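Local atomic coordinates of PfVFT1 (Plasmodium falciparum, PDB entry 5JKQ), a protein that probably binds a small solute in the cleft between the two lobes of a Venus flytrap domain, as solute-binding proteins of this architecture do. Residues 17-22 / 112-117; 24-29 / 54-59; 42-47 / 101-106; 92-97 / 148-153. The protein carries 3 engineered substitutions. All coordinates share one frame; numbering follows the deposited sequence.

Contact 1 (17-22 / 112-117); sequences IDIYHA and ETISKH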
loop_
_atom_site.group_PDB
_atom_site.type_symbol
_atom_site.label_atom_id
_atom_site.label_comp_id
_atom_site.label_asym_id
_atom_site.label_seq_id
_atom_site.Cartn_x
_atom_site.Cartn_y
_atom_site.Cartn_z
ATOM N N ILE A 17 -4.761 -10.833 12.040
ATOM C CA ILE A 17 -5.180 -10.302 10.747
ATOM C C ILE A 17 -6.663 -9.941 10.763
ATOM O O ILE A 17 -7.069 -8.930 10.190
ATOM C CB ILE A 17 -4.902 -11.316 9.611
ATOM C CG1 ILE A 17 -3.397 -11.492 9.425
ATOM C CG2 ILE A 17 -5.513 -10.858 8.283
ATOM C CD1 ILE A 17 -3.014 -12.770 8.725
ATOM N N ASP A 18 -7.468 -10.766 11.425
ATOM C CA ASP A 18 -8.912 -10.565 11.442
ATOM C C ASP A 18 -9.312 -9.339 12.261
ATOM O O ASP A 18 -10.120 -8.528 11.811
ATOM C CB ASP A 18 -9.617 -11.807 11.991
ATOM C CG ASP A 18 -9.432 -13.022 11.101
ATOM O OD1 ASP A 18 -9.228 -12.846 9.880
ATOM O OD2 ASP A 18 -9.494 -14.155 11.621
ATOM N N ILE A 19 -8.755 -9.204 13.460
ATOM C CA ILE A 19 -9.073 -8.055 14.296
ATOM C C ILE A 19 -8.518 -6.790 13.648
ATOM O O ILE A 19 -9.081 -5.706 13.789
ATOM C CB ILE A 19 -8.521 -8.219 15.730
ATOM C CG1 ILE A 19 -9.215 -7.238 16.677
ATOM C CG2 ILE A 19 -6.996 -8.054 15.767
ATOM C CD1 ILE A 19 -9.141 -7.645 18.134
ATOM N N TYR A 20 -7.418 -6.947 12.920
ATOM C CA TYR A 20 -6.839 -5.861 12.141
ATOM C C TYR A 20 -7.811 -5.414 11.050
ATOM O O TYR A 20 -8.079 -4.222 10.900
ATOM C CB TYR A 20 -5.502 -6.309 11.546
ATOM C CG TYR A 20 -5.009 -5.518 10.356
ATOM C CD1 TYR A 20 -4.256 -4.362 10.524
ATOM C CD2 TYR A 20 -5.265 -5.951 9.063
ATOM C CE1 TYR A 20 -3.794 -3.649 9.433
ATOM C CE2 TYR A 20 -4.808 -5.248 7.969
ATOM C CZ TYR A 20 -4.073 -4.101 8.156
ATOM O OH TYR A 20 -3.623 -3.411 7.057
ATOM N N HIS A 21 -8.355 -6.374 10.308
ATOM C CA HIS A 21 -9.332 -6.073 9.263
ATOM C C HIS A 21 -10.616 -5.513 9.856
ATOM O O HIS A 21 -11.265 -4.650 9.261
ATOM C CB HIS A 21 -9.651 -7.323 8.444
ATOM C CG HIS A 21 -8.563 -7.721 7.499
ATOM N ND1 HIS A 21 -8.454 -8.996 6.986
ATOM C CD2 HIS A 21 -7.542 -7.011 6.964
ATOM C CE1 HIS A 21 -7.408 -9.055 6.181
ATOM N NE2 HIS A 21 -6.837 -7.865 6.152
ATOM N N ALA A 22 -10.983 -6.017 11.029
ATOM C CA ALA A 22 -12.194 -5.573 11.701
ATOM C C ALA A 22 -12.067 -4.121 12.148
ATOM O O ALA A 22 -13.036 -3.362 12.112
ATOM C CB ALA A 22 -12.494 -6.466 12.882
ATOM N N GLU A 112 -5.459 1.883 18.074
ATOM C CA GLU A 112 -6.296 2.576 19.047
ATOM C C GLU A 112 -7.686 1.951 19.044
ATOM O O GLU A 112 -8.290 1.744 20.097
ATOM C CB GLU A 112 -6.378 4.073 18.737
ATOM C CG GLU A 112 -5.144 4.861 19.159
ATOM C CD GLU A 112 -5.102 6.265 18.579
ATOM O OE1 GLU A 112 -6.104 6.697 17.969
ATOM O OE2 GLU A 112 -4.061 6.939 18.733
ATOM N N THR A 113 -8.176 1.644 17.847
ATOM C CA THR A 113 -9.477 1.011 17.675
ATOM C C THR A 113 -9.452 -0.412 18.227
ATOM O O THR A 113 -10.391 -0.845 18.897
ATOM C CB THR A 113 -9.891 0.985 16.186
ATOM O OG1 THR A 113 -9.895 2.320 15.663
ATOM C CG2 THR A 113 -11.273 0.374 16.011
ATOM N N ILE A 114 -8.372 -1.133 17.944
ATOM C CA ILE A 114 -8.205 -2.491 18.447
ATOM C C ILE A 114 -8.141 -2.475 19.971
ATOM O O ILE A 114 -8.738 -3.323 20.637
ATOM C CB ILE A 114 -6.931 -3.153 17.866
ATOM C CG1 ILE A 114 -7.137 -3.455 16.381
ATOM C CG2 ILE A 114 -6.588 -4.452 18.601
ATOM C CD1 ILE A 114 -5.855 -3.713 15.616
ATOM N N SER A 115 -7.423 -1.498 20.518
ATOM C CA SER A 115 -7.264 -1.385 21.960
ATOM C C SER A 115 -8.608 -1.176 22.654
ATOM O O SER A 115 -8.830 -1.685 23.752
ATOM C CB SER A 115 -6.311 -0.241 22.308
ATOM O OG SER A 115 -4.996 -0.516 21.863
ATOM N N LYS A 116 -9.505 -0.436 22.010
ATOM C CA LYS A 116 -10.807 -0.136 22.599
ATOM C C LYS A 116 -11.750 -1.337 22.569
ATOM O O LYS A 116 -12.818 -1.305 23.181
ATOM C CB LYS A 116 -11.451 1.053 21.883
ATOM C CG LYS A 116 -10.916 2.401 22.350
ATOM C CD LYS A 116 -11.639 3.568 21.690
ATOM C CE LYS A 116 -11.211 3.756 20.244
ATOM N NZ LYS A 116 -11.887 4.924 19.609
ATOM N N HIS A 117 -11.355 -2.396 21.867
ATOM C CA HIS A 117 -12.153 -3.617 21.820
ATOM C C HIS A 117 -11.559 -4.697 22.719
ATOM O O HIS A 117 -12.276 -5.331 23.493
ATOM C CB HIS A 117 -12.268 -4.140 20.390
ATOM C CG HIS A 117 -12.993 -5.444 20.293
ATOM N ND1 HIS A 117 -14.227 -5.652 20.873
ATOM C CD2 HIS A 117 -12.652 -6.616 19.706
ATOM C CE1 HIS A 117 -14.618 -6.891 20.640
ATOM N NE2 HIS A 117 -13.680 -7.498 19.934
#
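I19 and I114 mark the closest point of two helical segments, 17-22 and 112-117, whose axes approach to 9.7 Å at 108° between their N-to-C directions, with the CA atoms of I19 and I114 7.0 Å apart. This nearly perpendicular crossing allows one turn of each helix to meet the other, and it serves as a compact example of a helix-helix contact carried by very few side chains. I19 does most of the work from its side. With CG1 anti to the backbone N (chi1 -163°), its branch reaches out to the second helix, and the terminal CD1 settles beside the I114 side chain, 4.1 Å from I114 CG2. The same methyl touches the H117 ring at its edge, close to the ring plane, with I19 CD1 4.0 Å from H117 CD2. I114 answers with its other branch: I114 CG1 lies 3.9 Å from I19 O, and its terminal methyl CD1 reaches Y20 CA at 4.2 Å, so the isoleucine packs on main chain as well as on side chain. No hydrogen bond links the segments. The polar ends turn to other parts of the chain, H117 NE2 to I59 O and Y20 OH to N149 OD1. Around this apolar crossing, L56 of the loop preceding helix 68-75 touches both I19 and H117, while the Y20 side chain touches I110 of helix 102-118 and A278 of strand 265-281.

Contact 2 (24-29 / 54-59); sequences VKELIQ and PNLADI. Engineered in segment 54-59: A57 (natural residue Ser).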
loop_
_atom_site.group_PDB
_atom_site.type_symbol
_atom_site.label_atom_id
_atom_site.label_comp_id
_atom_site.label_asym_id
_atom_site.label_seq_id
_atom_site.Cartn_x
_atom_site.Cartn_y
_atom_site.Cartn_z
ATOM N N VAL A 24 -10.115 -1.801 10.710
ATOM C CA VAL A 24 -10.189 -1.015 9.483
ATOM C C VAL A 24 -11.645 -0.815 9.073
ATOM O O VAL A 24 -12.042 0.283 8.682
ATOM C CB VAL A 24 -9.407 -1.689 8.335
ATOM C CG1 VAL A 24 -9.630 -0.967 7.011
ATOM C CG2 VAL A 24 -7.924 -1.727 8.664
ATOM N N LYS A 25 -12.434 -1.881 9.175
ATOM C CA LYS A 25 -13.851 -1.820 8.849
ATOM C C LYS A 25 -14.549 -0.779 9.717
ATOM O O LYS A 25 -15.346 0.023 9.227
ATOM C CB LYS A 25 -14.502 -3.191 9.033
ATOM C CG LYS A 25 -15.986 -3.223 8.708
ATOM C CD LYS A 25 -16.535 -4.637 8.781
ATOM C CE LYS A 25 -18.017 -4.678 8.458
ATOM N NZ LYS A 25 -18.530 -6.072 8.432
ATOM N N GLU A 26 -14.231 -0.785 11.007
ATOM C CA GLU A 26 -14.810 0.175 11.936
ATOM C C GLU A 26 -14.336 1.592 11.619
ATOM O O GLU A 26 -15.113 2.544 11.700
ATOM C CB GLU A 26 -14.459 -0.194 13.378
ATOM C CG GLU A 26 -14.938 0.818 14.400
ATOM C CD GLU A 26 -15.150 0.214 15.773
ATOM O OE1 GLU A 26 -15.942 -0.747 15.886
ATOM O OE2 GLU A 26 -14.528 0.701 16.739
ATOM N N LEU A 27 -13.064 1.724 11.255
ATOM C CA LEU A 27 -12.491 3.028 10.933
ATOM C C LEU A 27 -13.120 3.619 9.672
ATOM O O LEU A 27 -13.097 4.833 9.466
ATOM C CB LEU A 27 -10.974 2.922 10.759
ATOM C CG LEU A 27 -10.165 2.809 12.056
ATOM C CD1 LEU A 27 -8.705 2.548 11.746
ATOM C CD2 LEU A 27 -10.301 4.066 12.908
ATOM N N ILE A 28 -13.681 2.753 8.835
ATOM C CA ILE A 28 -14.374 3.180 7.626
ATOM C C ILE A 28 -15.814 3.553 7.963
ATOM O O ILE A 28 -16.377 4.479 7.381
ATOM C CB ILE A 28 -14.334 2.076 6.546
ATOM C CG1 ILE A 28 -12.913 1.959 5.994
ATOM C CG2 ILE A 28 -15.304 2.376 5.402
ATOM C CD1 ILE A 28 -12.653 0.707 5.193
ATOM N N GLN A 29 -16.398 2.835 8.917
ATOM C CA GLN A 29 -17.752 3.120 9.376
ATOM C C GLN A 29 -17.828 4.447 10.129
ATOM O O GLN A 29 -18.775 5.210 9.949
ATOM C CB GLN A 29 -18.262 1.990 10.277
ATOM C CG GLN A 29 -18.573 0.693 9.546
ATOM C CD GLN A 29 -18.892 -0.453 10.490
ATOM O OE1 GLN A 29 -18.488 -0.450 11.654
ATOM N NE2 GLN A 29 -19.620 -1.443 9.989
ATOM N N PRO A 54 -14.614 -8.847 8.845
ATOM C CA PRO A 54 -15.138 -9.219 10.163
ATOM C C PRO A 54 -15.615 -8.014 10.963
ATOM O O PRO A 54 -15.067 -6.923 10.809
ATOM C CB PRO A 54 -13.936 -9.878 10.856
ATOM C CG PRO A 54 -12.919 -10.106 9.790
ATOM C CD PRO A 54 -13.160 -9.067 8.757
ATOM N N ASN A 55 -16.626 -8.213 11.803
ATOM C CA ASN A 55 -17.077 -7.173 12.719
ATOM C C ASN A 55 -16.251 -7.198 13.996
ATOM O O ASN A 55 -16.150 -8.235 14.654
ATOM C CB ASN A 55 -18.555 -7.352 13.054
ATOM C CG ASN A 55 -19.447 -7.230 11.836
ATOM O OD1 ASN A 55 -19.232 -6.377 10.974
ATOM N ND2 ASN A 55 -20.455 -8.089 11.757
ATOM N N LEU A 56 -15.667 -6.056 14.342
ATOM C CA LEU A 56 -14.786 -5.962 15.501
ATOM C C LEU A 56 -15.469 -6.467 16.768
ATOM O O LEU A 56 -14.843 -7.118 17.604
ATOM C CB LEU A 56 -14.320 -4.518 15.694
ATOM C CG LEU A 56 -13.325 -4.263 16.829
ATOM C CD1 LEU A 56 -12.027 -5.029 16.597
ATOM C CD2 LEU A 56 -13.054 -2.769 16.978
ATOM N N ALA A 57 -16.759 -6.177 16.894
ATOM C CA ALA A 57 -17.525 -6.564 18.072
ATOM C C ALA A 57 -17.535 -8.078 18.290
ATOM O O ALA A 57 -17.560 -8.545 19.429
ATOM C CB ALA A 57 -18.948 -6.044 17.957
ATOM N N ASP A 58 -17.507 -8.841 17.200
ATOM C CA ASP A 58 -17.595 -10.296 17.278
ATOM C C ASP A 58 -16.271 -10.963 17.646
ATOM O O ASP A 58 -16.264 -12.034 18.251
ATOM C CB ASP A 58 -18.083 -10.869 15.946
ATOM C CG ASP A 58 -19.456 -10.365 15.560
ATOM O OD1 ASP A 58 -20.200 -9.915 16.456
ATOM O OD2 ASP A 58 -19.791 -10.426 14.359
ATOM N N ILE A 59 -15.158 -10.334 17.280
ATOM C CA ILE A 59 -13.849 -10.974 17.389
ATOM C C ILE A 59 -13.488 -11.310 18.833
ATOM O O ILE A 59 -13.629 -10.486 19.738
ATOM C CB ILE A 59 -12.729 -10.088 16.785
ATOM C CG1 ILE A 59 -13.055 -9.707 15.337
ATOM C CG2 ILE A 59 -11.376 -10.800 16.838
ATOM C CD1 ILE A 59 -13.260 -10.886 14.403
#
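K25 and N55 provide the polar half of this contact, E26 and L56 the other half, and the two differ in tightness. The firm part is built on K25, a buried lysine that runs fully extended from helix 14-29 toward the loop. Its aliphatic stem passes the P54 carbonyl, with K25 CD 3.4 Å from P54 O, and its ammonium end is delivered to the amide of N55. The hydrogen bond from K25 NZ to N55 OD1 measures 2.7 Å. The donor approaches at 143° to the C=O bond and is tilted 34° from the carbonyl plane. A second acceptor, L53 O, shares the same ammonium group, so one lysine grips both a side-chain and a backbone carbonyl of the loop. The looser part lies along E26. Its carboxylate lies against the aliphatic L56 side chain, with L56 CD2 nearest, 3.7 Å from E26 OE1 and 3.8 Å from E26 OE2. L56 itself is buried, its side chain also touching I19, A22 and H117, whereas N55 and the following A57 and D58 are exposed; A57 is an engineered residue. Backbone bonds from D58 N to N55 O and from I59 N to L56 O tie the loop to itself. The whole illustrates how a long connection crossing the surface of an alpha/beta lobe is fastened to an outer helix: a lysine fixes its carbonyls while a leucine plugs into the helix-helix interface.

Contact 3 (42-47 / 101-106); sequences VDYSVI and GFWPDV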
loop_
_atom_site.group_PDB
_atom_site.type_symbol
_atom_site.label_atom_id
_atom_site.label_comp_id
_atom_site.label_asym_id
_atom_site.label_seq_id
_atom_site.Cartn_x
_atom_site.Cartn_y
_atom_site.Cartn_z
ATOM N N VAL A 42 -3.873 13.833 1.756
ATOM C CA VAL A 42 -3.198 12.830 0.939
ATOM C C VAL A 42 -4.197 12.186 -0.019
ATOM O O VAL A 42 -5.391 12.099 0.274
ATOM C CB VAL A 42 -2.518 11.745 1.806
ATOM C CG1 VAL A 42 -1.318 12.331 2.541
ATOM C CG2 VAL A 42 -3.503 11.128 2.790
ATOM N N ASP A 43 -3.697 11.749 -1.170
ATOM C CA ASP A 43 -4.548 11.274 -2.253
ATOM C C ASP A 43 -4.695 9.753 -2.228
ATOM O O ASP A 43 -4.266 9.062 -3.154
ATOM C CB ASP A 43 -3.977 11.738 -3.597
ATOM C CG ASP A 43 -4.972 11.608 -4.736
ATOM O OD1 ASP A 43 -6.175 11.398 -4.470
ATOM O OD2 ASP A 43 -4.549 11.733 -5.904
ATOM N N TYR A 44 -5.309 9.243 -1.164
ATOM C CA TYR A 44 -5.556 7.812 -1.023
ATOM C C TYR A 44 -7.048 7.518 -0.959
ATOM O O TYR A 44 -7.833 8.340 -0.485
ATOM C CB TYR A 44 -4.880 7.263 0.236
ATOM C CG TYR A 44 -3.371 7.326 0.224
ATOM C CD1 TYR A 44 -2.631 6.587 -0.689
ATOM C CD2 TYR A 44 -2.686 8.104 1.146
ATOM C CE1 TYR A 44 -1.251 6.635 -0.694
ATOM C CE2 TYR A 44 -1.308 8.158 1.150
ATOM C CZ TYR A 44 -0.593 7.422 0.228
ATOM O OH TYR A 44 0.781 7.476 0.230
ATOM N N SER A 45 -7.428 6.334 -1.433
ATOM C CA SER A 45 -8.796 5.846 -1.301
ATOM C C SER A 45 -8.814 4.607 -0.413
ATOM O O SER A 45 -7.872 3.814 -0.423
ATOM C CB SER A 45 -9.397 5.533 -2.674
ATOM O OG SER A 45 -8.751 4.426 -3.277
ATOM N N VAL A 46 -9.884 4.450 0.361
ATOM C CA VAL A 46 -10.031 3.301 1.247
ATOM C C VAL A 46 -10.654 2.130 0.504
ATOM O O VAL A 46 -11.272 2.313 -0.546
ATOM C CB VAL A 46 -10.896 3.631 2.483
ATOM C CG1 VAL A 46 -10.187 4.645 3.364
ATOM C CG2 VAL A 46 -12.284 4.129 2.069
ATOM N N ILE A 47 -10.487 0.931 1.055
ATOM C CA ILE A 47 -11.037 -0.278 0.450
ATOM C C ILE A 47 -12.529 -0.082 0.177
ATOM O O ILE A 47 -13.271 0.422 1.021
ATOM C CB ILE A 47 -10.800 -1.525 1.343
ATOM C CG1 ILE A 47 -11.446 -2.765 0.720
ATOM C CG2 ILE A 47 -11.330 -1.301 2.758
ATOM C CD1 ILE A 47 -10.630 -4.035 0.902
ATOM N N GLY A 101 3.325 11.510 10.446
ATOM C CA GLY A 101 2.756 11.581 9.112
ATOM C C GLY A 101 1.559 10.666 8.956
ATOM O O GLY A 101 1.101 10.054 9.922
ATOM N N PHE A 102 1.062 10.566 7.727
ATOM C CA PHE A 102 -0.168 9.836 7.448
ATOM C C PHE A 102 -0.078 8.355 7.806
ATOM O O PHE A 102 -0.860 7.863 8.620
ATOM C CB PHE A 102 -0.541 9.977 5.974
ATOM C CG PHE A 102 -1.703 9.122 5.564
ATOM C CD1 PHE A 102 -2.995 9.465 5.928
ATOM C CD2 PHE A 102 -1.504 7.974 4.815
ATOM C CE1 PHE A 102 -4.068 8.678 5.552
ATOM C CE2 PHE A 102 -2.574 7.183 4.436
ATOM C CZ PHE A 102 -3.856 7.534 4.803
ATOM N N TRP A 103 0.867 7.648 7.196
ATOM C CA TRP A 103 0.948 6.199 7.353
ATOM C C TRP A 103 1.155 5.774 8.808
ATOM O O TRP A 103 0.520 4.822 9.263
ATOM C CB TRP A 103 2.058 5.633 6.465
ATOM C CG TRP A 103 1.636 5.528 5.038
ATOM C CD1 TRP A 103 2.137 6.226 3.982
ATOM C CD2 TRP A 103 0.602 4.687 4.512
ATOM N NE1 TRP A 103 1.485 5.868 2.826
ATOM C CE2 TRP A 103 0.539 4.924 3.125
ATOM C CE3 TRP A 103 -0.272 3.754 5.077
ATOM C CZ2 TRP A 103 -0.364 4.261 2.293
ATOM C CZ3 TRP A 103 -1.169 3.097 4.249
ATOM C CH2 TRP A 103 -1.206 3.354 2.874
ATOM N N PRO A 104 2.038 6.469 9.543
ATOM C CA PRO A 104 2.100 6.207 10.986
ATOM C C PRO A 104 0.765 6.466 11.681
ATOM O O PRO A 104 0.351 5.664 12.521
ATOM C CB PRO A 104 3.171 7.187 11.474
ATOM C CG PRO A 104 4.043 7.390 10.304
ATOM C CD PRO A 104 3.139 7.344 9.102
ATOM N N ASP A 105 0.102 7.567 11.333
ATOM C CA ASP A 105 -1.187 7.902 11.932
ATOM C C ASP A 105 -2.243 6.845 11.624
ATOM O O ASP A 105 -3.120 6.589 12.448
ATOM C CB ASP A 105 -1.682 9.268 11.443
ATOM C CG ASP A 105 -1.103 10.428 12.234
ATOM O OD1 ASP A 105 -0.552 10.203 13.334
ATOM O OD2 ASP A 105 -1.215 11.575 11.756
ATOM N N VAL A 106 -2.163 6.245 10.440
ATOM C CA VAL A 106 -3.067 5.159 10.069
ATOM C C VAL A 106 -2.882 3.973 11.010
ATOM O O VAL A 106 -3.857 3.401 11.500
ATOM C CB VAL A 106 -2.839 4.701 8.603
ATOM C CG1 VAL A 106 -3.545 3.368 8.311
ATOM C CG2 VAL A 106 -3.309 5.774 7.633
#
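F102 and Y44 meet because each first torsion aims its ring at the other segment: F102 CG stands anti to its backbone N (chi1 173°), whereas Y44 CG is anti to its carbonyl carbon and lies beside its N. Both rings then come nearly parallel, their planes 18° apart, but they are slid so far that they hardly overlap. The closest approach is Y44 CD2 to F102 CE2, 3.4 Å. V42 adds a CH-pi contact: its CG2 methyl sits over one face of F102, 3.8 Å from the ring centroid, while V106 CG2 covers the opposite face. W103 approaches Y44 differently. Its six-membered ring turns an edge to the Y44 face at 62°, putting W103 CZ2 3.8 Å from Y44 CZ. The neighbouring pyrrole N-H is used as well: W103 NE1 donates to Y44 OH over 3.1 Å, a bent bond whose acceptor lies somewhat out of the indole plane. One tyrosine is thus held by a stack at its face and a bond at its hydroxyl, which together restrict its rotation. F102 CE2 rests over the W103 ring and closes the aromatic cluster. Y44 and W103 also touch I175 of strand 175-184, the strand with which 45-46 pairs, and H276 meets W103 edge-to-face. An aromatic cluster placed where helix 102-118 meets these long strands is consistent with a position near the interlobe cleft of a Venus flytrap fold.

Contact 4 (92-97 / 148-153); sequences GNYEQN and DNYFLS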
loop_
_atom_site.group_PDB
_atom_site.type_symbol
_atom_site.label_atom_id
_atom_site.label_comp_id
_atom_site.label_asym_id
_atom_site.label_seq_id
_atom_site.Cartn_x
_atom_site.Cartn_y
_atom_site.Cartn_z
ATOM N N GLY A 92 4.539 10.419 5.452
ATOM C CA GLY A 92 5.109 9.583 6.491
ATOM C C GLY A 92 6.602 9.789 6.655
ATOM O O GLY A 92 7.373 9.571 5.720
ATOM N N ASN A 93 7.003 10.206 7.852
ATOM C CA ASN A 93 8.406 10.441 8.171
ATOM C C ASN A 93 8.902 9.463 9.232
ATOM O O ASN A 93 8.473 9.514 10.386
ATOM C CB ASN A 93 8.602 11.882 8.646
ATOM C CG ASN A 93 10.063 12.260 8.781
ATOM O OD1 ASN A 93 10.954 11.451 8.519
ATOM N ND2 ASN A 93 10.317 13.501 9.176
ATOM N N TYR A 94 9.814 8.581 8.829
ATOM C CA TYR A 94 10.342 7.542 9.709
ATOM C C TYR A 94 11.800 7.796 10.091
ATOM O O TYR A 94 12.485 6.894 10.577
ATOM C CB TYR A 94 10.212 6.170 9.043
ATOM C CG TYR A 94 8.782 5.741 8.806
ATOM C CD1 TYR A 94 8.049 6.250 7.743
ATOM C CD2 TYR A 94 8.165 4.823 9.646
ATOM C CE1 TYR A 94 6.744 5.861 7.524
ATOM C CE2 TYR A 94 6.861 4.426 9.435
ATOM C CZ TYR A 94 6.155 4.949 8.372
ATOM O OH TYR A 94 4.856 4.555 8.158
ATOM N N GLU A 95 12.274 9.019 9.869
ATOM C CA GLU A 95 13.621 9.395 10.288
ATOM C C GLU A 95 13.674 9.553 11.806
ATOM O O GLU A 95 14.748 9.514 12.405
ATOM C CB GLU A 95 14.069 10.687 9.596
ATOM C CG GLU A 95 14.745 10.453 8.247
ATOM C CD GLU A 95 15.145 11.743 7.549
ATOM O OE1 GLU A 95 14.840 12.834 8.077
ATOM O OE2 GLU A 95 15.769 11.664 6.468
ATOM N N GLN A 96 12.505 9.726 12.417
ATOM C CA GLN A 96 12.378 9.765 13.870
ATOM C C GLN A 96 11.515 8.605 14.366
ATOM O O GLN A 96 10.668 8.094 13.634
ATOM C CB GLN A 96 11.779 11.098 14.319
ATOM C CG GLN A 96 10.497 11.477 13.593
ATOM C CD GLN A 96 9.807 12.673 14.218
ATOM O OE1 GLN A 96 9.581 13.690 13.561
ATOM N NE2 GLN A 96 9.462 12.554 15.496
ATOM N N ASN A 97 11.744 8.198 15.612
ATOM C CA ASN A 97 10.981 7.123 16.235
ATOM C C ASN A 97 10.453 7.584 17.594
ATOM O O ASN A 97 11.243 7.897 18.485
ATOM C CB ASN A 97 11.850 5.873 16.394
ATOM C CG ASN A 97 11.034 4.627 16.684
ATOM O OD1 ASN A 97 10.007 4.683 17.361
ATOM N ND2 ASN A 97 11.490 3.492 16.169
ATOM N N ASP A 148 4.537 -2.249 8.368
ATOM C CA ASP A 148 3.703 -1.062 8.249
ATOM C C ASP A 148 2.683 -1.293 7.133
ATOM O O ASP A 148 2.833 -2.217 6.335
ATOM C CB ASP A 148 4.562 0.172 7.962
ATOM C CG ASP A 148 3.817 1.471 8.196
ATOM O OD1 ASP A 148 2.903 1.784 7.404
ATOM O OD2 ASP A 148 4.154 2.184 9.166
ATOM N N ASN A 149 1.648 -0.460 7.076
ATOM C CA ASN A 149 0.596 -0.632 6.077
ATOM C C ASN A 149 0.961 -0.092 4.694
ATOM O O ASN A 149 0.284 -0.404 3.715
ATOM C CB ASN A 149 -0.697 0.049 6.539
ATOM C CG ASN A 149 -1.214 -0.502 7.853
ATOM O OD1 ASN A 149 -1.677 -1.639 7.924
ATOM N ND2 ASN A 149 -1.153 0.314 8.901
ATOM N N TYR A 150 2.017 0.713 4.603
ATOM C CA TYR A 150 2.302 1.428 3.359
ATOM C C TYR A 150 2.877 0.522 2.277
ATOM O O TYR A 150 2.878 0.886 1.102
ATOM C CB TYR A 150 3.252 2.613 3.608
ATOM C CG TYR A 150 4.656 2.277 4.079
ATOM C CD1 TYR A 150 5.562 1.624 3.250
ATOM C CD2 TYR A 150 5.091 2.664 5.341
ATOM C CE1 TYR A 150 6.844 1.335 3.677
ATOM C CE2 TYR A 150 6.372 2.383 5.774
ATOM C CZ TYR A 150 7.244 1.720 4.939
ATOM O OH TYR A 150 8.520 1.438 5.365
ATOM N N PHE A 151 3.358 -0.652 2.670
ATOM C CA PHE A 151 3.997 -1.566 1.727
ATOM C C PHE A 151 3.069 -1.931 0.579
ATOM O O PHE A 151 1.868 -2.116 0.773
ATOM C CB PHE A 151 4.465 -2.831 2.446
ATOM C CG PHE A 151 5.692 -2.623 3.279
ATOM C CD1 PHE A 151 6.952 -2.730 2.714
ATOM C CD2 PHE A 151 5.589 -2.305 4.621
ATOM C CE1 PHE A 151 8.083 -2.531 3.475
ATOM C CE2 PHE A 151 6.718 -2.105 5.386
ATOM C CZ PHE A 151 7.966 -2.217 4.813
ATOM N N LEU A 152 3.636 -2.019 -0.620
ATOM C CA LEU A 152 2.863 -2.337 -1.813
ATOM C C LEU A 152 2.252 -3.729 -1.725
ATOM O O LEU A 152 2.829 -4.639 -1.128
ATOM C CB LEU A 152 3.742 -2.234 -3.062
ATOM C CG LEU A 152 4.406 -0.879 -3.321
ATOM C CD1 LEU A 152 5.245 -0.944 -4.584
ATOM C CD2 LEU A 152 3.373 0.233 -3.424
ATOM N N SER A 153 1.082 -3.885 -2.332
ATOM C CA SER A 153 0.398 -5.170 -2.374
ATOM C C SER A 153 1.090 -6.133 -3.336
ATOM O O SER A 153 0.796 -7.328 -3.345
ATOM C CB SER A 153 -1.064 -4.975 -2.783
ATOM O OG SER A 153 -1.745 -4.151 -1.851
#
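Y94 reaches D148 and Y150 from a loop that follows strand 77-83, and the residues it meets open the segment after the neighbouring parallel strand 146-147, so the contact joins two loops at the C-terminal ends of strands in an alpha/beta lobe of the Venus flytrap type. D148 itself begins an Asx turn. The Y94 side chain shows how one tyrosine can join two loops. From CB, chi1 of -64° carries CG to the side of the backbone N, and the ring heads for segment 148-153. Beyond CG the two sides of the ring differ. Y94 CE1 lies 3.9 Å from Y150 CE2, part of an offset edge-to-face pair in which the edge of Y150 is turned to the face of Y94 at 70°. On the other side, Y94 CE2 is 3.5 Å from D148 OD2, which sits at the ring edge. Y94 CZ lies 3.7 Å from Y150 CE2 and 3.5 Å from D148 OD2. At the tip, Y94 OH donates a hydrogen bond of 2.7 Å to D148 OD2, arriving 54° out of the carboxylate plane. The same hydroxyl lies at the rim of the Y150 ring, 3.4 Å from Y150 CD2 and in its plane. The carboxylate has further support: Y129 OH also bonds OD2, an arrangement that would be expected to favour negative charge on this buried group. Y150 is steadied by its own OH bond to L83 N. The other oxygen completes the turn, D148 OD1 accepting from Y150 N at 3.1 Å through its anti lone pair.

The four contacts touch in a closed circuit: 1 with 2, 2 with 3, 3 with 4, and 4 with 1. Contacts 1 and 2 share helix 14-29 and have centres about 7 Å apart; contact 2 is nested in the loop closed by contact 1. Contacts 3 and 4, centres about 11 Å apart, meet where W103 CB lies 3.4 Å from Y94 OH and W103 CD2 3.5 Å from Y150 CB. Two bridges tie the pairs together: Y20 OH of contact 1 and N149 OD1 of contact 4 are 2.8 Å apart, probably hydrogen-bonded, and I28 CD1 of contact 2 packs 3.4 Å from I47 CG2 of contact 3. Contacts 3 and 4 are nearer the chain's centre, probably closer to the cleft than contacts 1 and 2.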